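Local coordinates for protein putative aspartate aminotransferase (Thermus thermophilus, PDB 1IUG) that probably catalyses pyridoxal 5'-phosphate-dependent transamination, moving the amino group of aspartate or a related amino acid to an oxo acid, at residues 303-308 / 338-343; 11-16 / 243-248; 127-130 / 136-139. One frame throughout, in Å; residues are numbered along the deposited sequence.

Contact 1: 303-308 / 338-343; sequences AQRGAV and AGMFRE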
loop_
_atom_site.group_PDB
_atom_site.type_symbol
_atom_site.label_atom_id
_atom_site.label_comp_id
_atom_site.label_asym_id
_atom_site.label_seq_id
_atom_site.Cartn_x
_atom_site.Cartn_y
_atom_site.Cartn_z
ATOM N N ALA A 303 -4.622 -10.146 -28.493
ATOM C CA ALA A 303 -3.974 -11.198 -27.710
ATOM C C ALA A 303 -3.099 -12.120 -28.556
ATOM O O ALA A 303 -1.977 -12.440 -28.157
ATOM C CB ALA A 303 -5.010 -12.012 -26.938
ATOM N N GLN A 304 -3.598 -12.535 -29.721
ATOM C CA GLN A 304 -2.820 -13.415 -30.590
ATOM C C GLN A 304 -1.586 -12.708 -31.164
ATOM O O GLN A 304 -0.683 -13.353 -31.696
ATOM C CB GLN A 304 -3.693 -14.039 -31.697
ATOM C CG GLN A 304 -4.368 -13.062 -32.649
ATOM C CD GLN A 304 -5.289 -13.752 -33.660
ATOM O OE1 GLN A 304 -6.416 -14.140 -33.333
ATOM N NE2 GLN A 304 -4.815 -13.892 -34.897
ATOM N N ARG A 305 -1.547 -11.383 -31.029
ATOM C CA ARG A 305 -0.419 -10.574 -31.497
ATOM C C ARG A 305 0.524 -10.334 -30.310
ATOM O O ARG A 305 1.551 -9.672 -30.451
ATOM C CB ARG A 305 -0.894 -9.209 -32.014
ATOM C CG ARG A 305 -2.013 -9.215 -33.045
ATOM C CD ARG A 305 -1.646 -9.960 -34.309
ATOM N NE ARG A 305 -2.444 -9.520 -35.456
ATOM C CZ ARG A 305 -3.719 -9.841 -35.666
ATOM N NH1 ARG A 305 -4.374 -10.610 -34.807
ATOM N NH2 ARG A 305 -4.337 -9.408 -36.756
ATOM N N GLY A 306 0.130 -10.822 -29.134
ATOM C CA GLY A 306 0.936 -10.662 -27.932
ATOM C C GLY A 306 0.700 -9.374 -27.158
ATOM O O GLY A 306 1.568 -8.935 -26.402
ATOM N N ALA A 307 -0.480 -8.779 -27.316
ATOM C CA ALA A 307 -0.801 -7.530 -26.628
ATOM C C ALA A 307 -1.994 -7.646 -25.687
ATOM O O ALA A 307 -2.918 -8.424 -25.923
ATOM C CB ALA A 307 -1.043 -6.415 -27.644
ATOM N N VAL A 308 -1.959 -6.861 -24.616
ATOM C CA VAL A 308 -3.037 -6.840 -23.633
ATOM C C VAL A 308 -3.719 -5.482 -23.717
ATOM O O VAL A 308 -3.060 -4.439 -23.617
ATOM C CB VAL A 308 -2.514 -7.048 -22.189
ATOM C CG1 VAL A 308 -3.681 -7.096 -21.211
ATOM C CG2 VAL A 308 -1.688 -8.332 -22.098
ATOM N N ALA A 338 1.094 0.844 -33.867
ATOM C CA ALA A 338 0.196 1.390 -34.880
ATOM C C ALA A 338 -0.001 0.363 -35.994
ATOM O O ALA A 338 -1.106 0.206 -36.518
ATOM C CB ALA A 338 0.771 2.688 -35.451
ATOM N N GLY A 339 1.078 -0.335 -36.345
ATOM C CA GLY A 339 1.009 -1.352 -37.377
ATOM C C GLY A 339 0.175 -2.531 -36.911
ATOM O O GLY A 339 -0.588 -3.108 -37.687
ATOM N N MET A 340 0.326 -2.882 -35.635
ATOM C CA MET A 340 -0.419 -3.983 -35.032
ATOM C C MET A 340 -1.903 -3.633 -35.017
ATOM O O MET A 340 -2.758 -4.494 -35.225
ATOM C CB MET A 340 0.049 -4.223 -33.595
ATOM C CG MET A 340 -0.655 -5.383 -32.900
ATOM S SD MET A 340 -0.463 -5.354 -31.111
ATOM C CE MET A 340 1.276 -5.773 -30.947
ATOM N N PHE A 341 -2.192 -2.365 -34.736
ATOM C CA PHE A 341 -3.558 -1.872 -34.691
ATOM C C PHE A 341 -4.139 -1.964 -36.109
ATOM O O PHE A 341 -5.281 -2.377 -36.279
ATOM C CB PHE A 341 -3.577 -0.433 -34.155
ATOM C CG PHE A 341 -4.945 0.066 -33.765
ATOM C CD1 PHE A 341 -6.031 -0.805 -33.663
ATOM C CD2 PHE A 341 -5.152 1.420 -33.512
ATOM C CE1 PHE A 341 -7.296 -0.336 -33.321
ATOM C CE2 PHE A 341 -6.422 1.898 -33.167
ATOM C CZ PHE A 341 -7.493 1.016 -33.074
ATOM N N ARG A 342 -3.328 -1.626 -37.114
ATOM C CA ARG A 342 -3.750 -1.709 -38.514
ATOM C C ARG A 342 -4.191 -3.140 -38.809
ATOM O O ARG A 342 -5.283 -3.366 -39.318
ATOM C CB ARG A 342 -2.595 -1.388 -39.471
ATOM C CG ARG A 342 -2.077 0.036 -39.483
ATOM C CD ARG A 342 -3.147 1.038 -39.871
ATOM N NE ARG A 342 -2.625 2.192 -40.613
ATOM C CZ ARG A 342 -1.553 2.913 -40.284
ATOM N NH1 ARG A 342 -0.832 2.626 -39.206
ATOM N NH2 ARG A 342 -1.209 3.948 -41.037
ATOM N N GLU A 343 -3.328 -4.098 -38.473
ATOM C CA GLU A 343 -3.600 -5.515 -38.706
ATOM C C GLU A 343 -4.877 -6.021 -38.045
ATOM O O GLU A 343 -5.625 -6.787 -38.648
ATOM C CB GLU A 343 -2.408 -6.369 -38.266
ATOM C CG GLU A 343 -1.130 -6.077 -39.043
ATOM C CD GLU A 343 -0.005 -7.063 -38.755
ATOM O OE1 GLU A 343 -0.183 -7.957 -37.900
ATOM O OE2 GLU A 343 1.063 -6.937 -39.396
#
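Arg305, Ala307, Met340 and Glu343 join the turn between helix 295-303 and strand 307-311 to one side of helix 331-348, in a partly buried contact that is apolar at one end and ionic at the other. It belongs to the small mixed sheet that includes strands 3-4, 307-311 and 320-323, against which the last long helix of the chain is laid. Gly306 closes the preceding helix in a Schellman motif, taking the positive phi that glycine adopts easily.

Met340 holds the apolar end. With CG anti to the backbone N (chi1 -179°) and chi2 extended, SD is carried to 3.7 Å from Ala307 CB; the bend at chi3 then swings CE to within 3.9 Å of Arg305 O. Ala307 suits this spot because its single methyl leaves room for the sulfur, while Trp3 touches both residues. Arg305 and Met340 run past each other in opposite directions, Arg305 CB lying 3.9 Å from Met340 CG, so the aliphatic root of the arginine extends the apolar patch.

Beyond it the Arg305 chain bends at chi2 and carries the guanidinium toward Glu343. Glu343 OE1 meets the edge of that group, in its plane, at 3.7 Å from Arg305 NE, a long salt bridge; the guanidinium and carboxylate planes are 42° apart. The stronger partner of Arg305 is Glu347, one turn further along the helix, which forms a salt bridge with NH2. Two carboxylates on one helix face thus share a single arginine, and its positive charge probably eases their mutual repulsion.

Contact 2: 11-16 / 243-248; sequences RLHPKA and LEEVLP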
loop_
_atom_site.group_PDB
_atom_site.type_symbol
_atom_site.label_atom_id
_atom_site.label_comp_id
_atom_site.label_asym_id
_atom_site.label_seq_id
_atom_site.Cartn_x
_atom_site.Cartn_y
_atom_site.Cartn_z
ATOM N N ARG A 11 3.911 -0.615 -18.963
ATOM C CA ARG A 11 5.215 -1.129 -19.357
ATOM C C ARG A 11 6.208 -0.341 -18.501
ATOM O O ARG A 11 6.215 0.892 -18.526
ATOM C CB ARG A 11 5.395 -0.798 -20.837
ATOM C CG ARG A 11 5.993 -1.868 -21.707
ATOM C CD ARG A 11 7.381 -2.259 -21.321
ATOM N NE ARG A 11 8.299 -1.829 -22.374
ATOM C CZ ARG A 11 8.323 -2.326 -23.613
ATOM N NH1 ARG A 11 7.479 -3.290 -23.975
ATOM N NH2 ARG A 11 9.187 -1.843 -24.499
ATOM N N LEU A 12 7.023 -1.055 -17.734
ATOM C CA LEU A 12 7.981 -0.420 -16.836
ATOM C C LEU A 12 9.198 0.245 -17.463
ATOM O O LEU A 12 9.779 -0.246 -18.430
ATOM C CB LEU A 12 8.442 -1.408 -15.761
ATOM C CG LEU A 12 7.375 -1.981 -14.825
ATOM C CD1 LEU A 12 8.052 -2.848 -13.766
ATOM C CD2 LEU A 12 6.576 -0.853 -14.169
ATOM N N HIS A 13 9.571 1.380 -16.889
ATOM C CA HIS A 13 10.738 2.122 -17.338
ATOM C C HIS A 13 11.964 1.321 -16.883
ATOM O O HIS A 13 11.969 0.758 -15.786
ATOM C CB HIS A 13 10.744 3.512 -16.695
ATOM C CG HIS A 13 11.807 4.422 -17.226
ATOM N ND1 HIS A 13 11.531 5.471 -18.076
ATOM C CD2 HIS A 13 13.148 4.438 -17.032
ATOM C CE1 HIS A 13 12.655 6.093 -18.383
ATOM N NE2 HIS A 13 13.650 5.486 -17.764
ATOM N N PRO A 14 12.995 1.220 -17.742
ATOM C CA PRO A 14 14.230 0.487 -17.440
ATOM C C PRO A 14 14.868 0.852 -16.088
ATOM O O PRO A 14 15.375 -0.023 -15.384
ATOM C CB PRO A 14 15.129 0.852 -18.619
ATOM C CG PRO A 14 14.145 0.922 -19.744
ATOM C CD PRO A 14 13.016 1.720 -19.130
ATOM N N LYS A 15 14.820 2.132 -15.724
ATOM C CA LYS A 15 15.376 2.596 -14.451
ATOM C C LYS A 15 14.631 2.003 -13.249
ATOM O O LYS A 15 15.207 1.837 -12.173
ATOM C CB LYS A 15 15.339 4.127 -14.370
ATOM C CG LYS A 15 16.497 4.851 -15.059
ATOM C CD LYS A 15 17.837 4.453 -14.451
ATOM C CE LYS A 15 19.027 5.161 -15.101
ATOM N NZ LYS A 15 18.663 6.105 -16.195
ATOM N N ALA A 16 13.352 1.689 -13.439
ATOM C CA ALA A 16 12.529 1.117 -12.374
ATOM C C ALA A 16 12.962 -0.312 -12.048
ATOM O O ALA A 16 13.051 -0.688 -10.878
ATOM C CB ALA A 16 11.040 1.161 -12.765
ATOM N N LEU A 243 11.784 9.955 -12.095
ATOM C CA LEU A 243 11.612 11.404 -12.072
ATOM C C LEU A 243 12.915 12.140 -12.362
ATOM O O LEU A 243 12.904 13.183 -13.011
ATOM C CB LEU A 243 11.020 11.871 -10.741
ATOM C CG LEU A 243 9.535 11.551 -10.535
ATOM C CD1 LEU A 243 9.109 11.941 -9.131
ATOM C CD2 LEU A 243 8.692 12.274 -11.580
ATOM N N GLU A 244 14.033 11.592 -11.894
ATOM C CA GLU A 244 15.339 12.203 -12.133
ATOM C C GLU A 244 15.677 12.269 -13.618
ATOM O O GLU A 244 16.324 13.210 -14.067
ATOM C CB GLU A 244 16.445 11.445 -11.394
ATOM C CG GLU A 244 16.647 11.893 -9.959
ATOM C CD GLU A 244 17.704 11.080 -9.235
ATOM O OE1 GLU A 244 17.392 10.533 -8.154
ATOM O OE2 GLU A 244 18.844 10.992 -9.743
ATOM N N GLU A 245 15.229 11.270 -14.375
ATOM C CA GLU A 245 15.492 11.223 -15.807
ATOM C C GLU A 245 14.473 11.995 -16.648
ATOM O O GLU A 245 14.842 12.668 -17.611
ATOM C CB GLU A 245 15.554 9.772 -16.293
ATOM C CG GLU A 245 16.003 9.653 -17.747
ATOM C CD GLU A 245 15.917 8.241 -18.289
ATOM O OE1 GLU A 245 15.032 7.987 -19.136
ATOM O OE2 GLU A 245 16.741 7.392 -17.881
ATOM N N VAL A 246 13.201 11.912 -16.272
ATOM C CA VAL A 246 12.135 12.573 -17.021
ATOM C C VAL A 246 11.971 14.077 -16.802
ATOM O O VAL A 246 11.791 14.820 -17.764
ATOM C CB VAL A 246 10.770 11.868 -16.788
ATOM C CG1 VAL A 246 9.640 12.656 -17.438
ATOM C CG2 VAL A 246 10.811 10.461 -17.359
ATOM N N LEU A 247 12.036 14.519 -15.550
ATOM C CA LEU A 247 11.860 15.934 -15.223
ATOM C C LEU A 247 12.696 16.957 -16.008
ATOM O O LEU A 247 12.183 18.019 -16.380
ATOM C CB LEU A 247 11.992 16.151 -13.714
ATOM C CG LEU A 247 10.707 16.591 -13.001
ATOM C CD1 LEU A 247 9.490 15.849 -13.537
ATOM C CD2 LEU A 247 10.844 16.377 -11.506
ATOM N N PRO A 248 13.989 16.668 -16.263
ATOM C CA PRO A 248 14.800 17.633 -17.017
ATOM C C PRO A 248 14.342 17.759 -18.470
ATOM O O PRO A 248 14.574 18.784 -19.113
ATOM C CB PRO A 248 16.206 17.037 -16.928
ATOM C CG PRO A 248 16.180 16.294 -15.626
ATOM C CD PRO A 248 14.843 15.606 -15.703
#
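Glu245 reaches from the last turns of helix 233-246 to two residues at the start of helix 14-21, placing one carboxylate oxygen by the ring of His13 and the other by the ammonium of Lys15. The result is a surface salt bridge between the start of helix 14-21 and the C-terminal part of helix 233-246, far apart in sequence, in a class-V aminotransferase. His13 occupies the N-cap position and Pro14 opens the helix, where proline is well tolerated: N-H groups of a first turn have no carbonyl of an earlier turn to bond, so none is lost.

The glutamate is the reaching partner. CG is set anti to the backbone N (chi1 -173°) and the chain stays extended beyond it, which carries the carboxylate clear of its own helix. Glutamate suits the position, having the length to span a gap in which the closest CA atoms, those of Lys15 and Glu245, are 8.7 Å apart.

The imidazole of His13 crosses the Glu245 side chain obliquely, with ring and carboxylate planes 60° apart. OE1 comes to the ring edge, near its plane, between two corners: it is 3.1 Å from His13 CE1 and 3.2 Å from His13 NE2. The His13 backbone is hydrogen-bonded to that of Met188, which its side chain also touches.

Lys15 approaches differently, its side chain crossing Glu245 at about a right angle. Bends at chi2 and chi4 accompany the approach, chi4 being modelled eclipsed, a strained and perhaps uncertain setting. The salt bridge is short, yet as a hydrogen bond it is weak: Lys15 NZ lies 2.9 Å from Glu245 OE2.

Contact 3: 127-130 / 136-139; sequences LVHS and ALAD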
loop_
_atom_site.group_PDB
_atom_site.type_symbol
_atom_site.label_atom_id
_atom_site.label_comp_id
_atom_site.label_asym_id
_atom_site.label_seq_id
_atom_site.Cartn_x
_atom_site.Cartn_y
_atom_site.Cartn_z
ATOM N N LEU A 127 -12.836 16.949 -8.787
ATOM C CA LEU A 127 -12.761 16.716 -10.222
ATOM C C LEU A 127 -11.735 15.668 -10.618
ATOM O O LEU A 127 -10.716 15.498 -9.955
ATOM C CB LEU A 127 -12.407 18.025 -10.937
ATOM C CG LEU A 127 -13.371 19.208 -10.849
ATOM C CD1 LEU A 127 -12.643 20.485 -11.265
ATOM C CD2 LEU A 127 -14.592 18.961 -11.723
ATOM N N VAL A 128 -12.025 14.964 -11.706
ATOM C CA VAL A 128 -11.112 13.971 -12.251
ATOM C C VAL A 128 -10.535 14.624 -13.508
ATOM O O VAL A 128 -11.264 14.910 -14.464
ATOM C CB VAL A 128 -11.830 12.643 -12.596
ATOM C CG1 VAL A 128 -10.879 11.700 -13.312
ATOM C CG2 VAL A 128 -12.323 11.981 -11.322
ATOM N N HIS A 129 -9.240 14.920 -13.466
ATOM C CA HIS A 129 -8.549 15.573 -14.572
ATOM C C HIS A 129 -8.607 14.732 -15.849
ATOM O O HIS A 129 -9.091 15.188 -16.888
ATOM C CB HIS A 129 -7.099 15.864 -14.179
ATOM C CG HIS A 129 -6.419 16.852 -15.072
ATOM N ND1 HIS A 129 -7.063 17.473 -16.121
ATOM C CD2 HIS A 129 -5.154 17.332 -15.069
ATOM C CE1 HIS A 129 -6.222 18.292 -16.727
ATOM N NE2 HIS A 129 -5.058 18.225 -16.108
ATOM N N SER A 130 -8.115 13.503 -15.759
ATOM C CA SER A 130 -8.123 12.584 -16.884
ATOM C C SER A 130 -8.982 11.377 -16.501
ATOM O O SER A 130 -8.593 10.571 -15.652
ATOM C CB SER A 130 -6.694 12.158 -17.221
ATOM O OG SER A 130 -6.684 11.139 -18.204
ATOM N N ALA A 136 -11.519 10.973 -21.488
ATOM C CA ALA A 136 -11.860 12.389 -21.442
ATOM C C ALA A 136 -10.935 13.225 -20.565
ATOM O O ALA A 136 -10.492 12.784 -19.503
ATOM C CB ALA A 136 -13.307 12.562 -20.992
ATOM N N LEU A 137 -10.674 14.449 -21.016
ATOM C CA LEU A 137 -9.826 15.384 -20.292
ATOM C C LEU A 137 -10.661 16.596 -19.898
ATOM O O LEU A 137 -11.165 17.315 -20.759
ATOM C CB LEU A 137 -8.666 15.837 -21.182
ATOM C CG LEU A 137 -7.607 16.726 -20.528
ATOM C CD1 LEU A 137 -6.873 15.931 -19.459
ATOM C CD2 LEU A 137 -6.631 17.232 -21.580
ATOM N N ALA A 138 -10.817 16.818 -18.598
ATOM C CA ALA A 138 -11.588 17.955 -18.111
ATOM C C ALA A 138 -10.751 19.231 -18.147
ATOM O O ALA A 138 -9.526 19.180 -18.007
ATOM C CB ALA A 138 -12.080 17.690 -16.694
ATOM N N ASP A 139 -11.415 20.367 -18.350
ATOM C CA ASP A 139 -10.749 21.670 -18.386
ATOM C C ASP A 139 -10.615 22.150 -16.945
ATOM O O ASP A 139 -11.362 23.014 -16.488
ATOM C CB ASP A 139 -11.576 22.667 -19.203
ATOM C CG ASP A 139 -10.780 23.900 -19.618
ATOM O OD1 ASP A 139 -9.720 24.187 -19.012
ATOM O OD2 ASP A 139 -11.220 24.587 -20.562
#
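Ala136 begins the return strand by turning its carbonyl oxygen to Ser130, whose CA lies 3.5 Å away in a CA-H...O contact; its own methyl packs on Thr111. Leu137 comes next and forms an antiparallel, non-hydrogen-bonded pair with Ser130, their CA atoms 4.7 Å apart. The leucine side chain lies alongside that of His129, both pointing the same way, and CD1 packs against the CE1 side of the ring, 3.7 Å from His129 CE1, a contact that an apolar leucine suits. Ser130 OG is hydrogen-bonded beyond the hairpin, to Ser281 OG and Thr162 OG1.

This is a small two-stranded beta hairpin, 130-131 with 136-137, rising from the end of strand 124-128 in the seven-stranded sheet of the large PLP-binding domain.

Ala138 supplies the main bond: its N donates to His129 O at 2.9 Å, with an N-H...O angle of 163° and the donor in the carbonyl plane. Its small CB fits against Val128 O, 3.7 Å off, while Leu143 touches it from helix 140-150. Ala138 O sits at the edge of the His129 ring, 3.5 Å from ND1. Asp139, its CB directed away from residues 127-130, takes the N-cap position of helix 140-150.

In the fold
The three contacts are separate: no two touch, and their centres lie 24 to 28 Å apart. Contacts 1 and 2 come nearest, about 9 Å between closest atoms. Contact 1, partly buried, has its centre about 25 Å from that of the chain; contact 2, a surface contact, lies about 17 Å from it. Contact 3 is the deepest, about 10 Å from the chain centre, and falls within the sequence span that contact 2 brackets. It is also the one near a probable functional site: the side chain of Ser130 is about 9 Å from that of Arg322, predicted to bind substrate. The cofactor is carried on Lys185, and contacts 1 and 2 lie away from both sites.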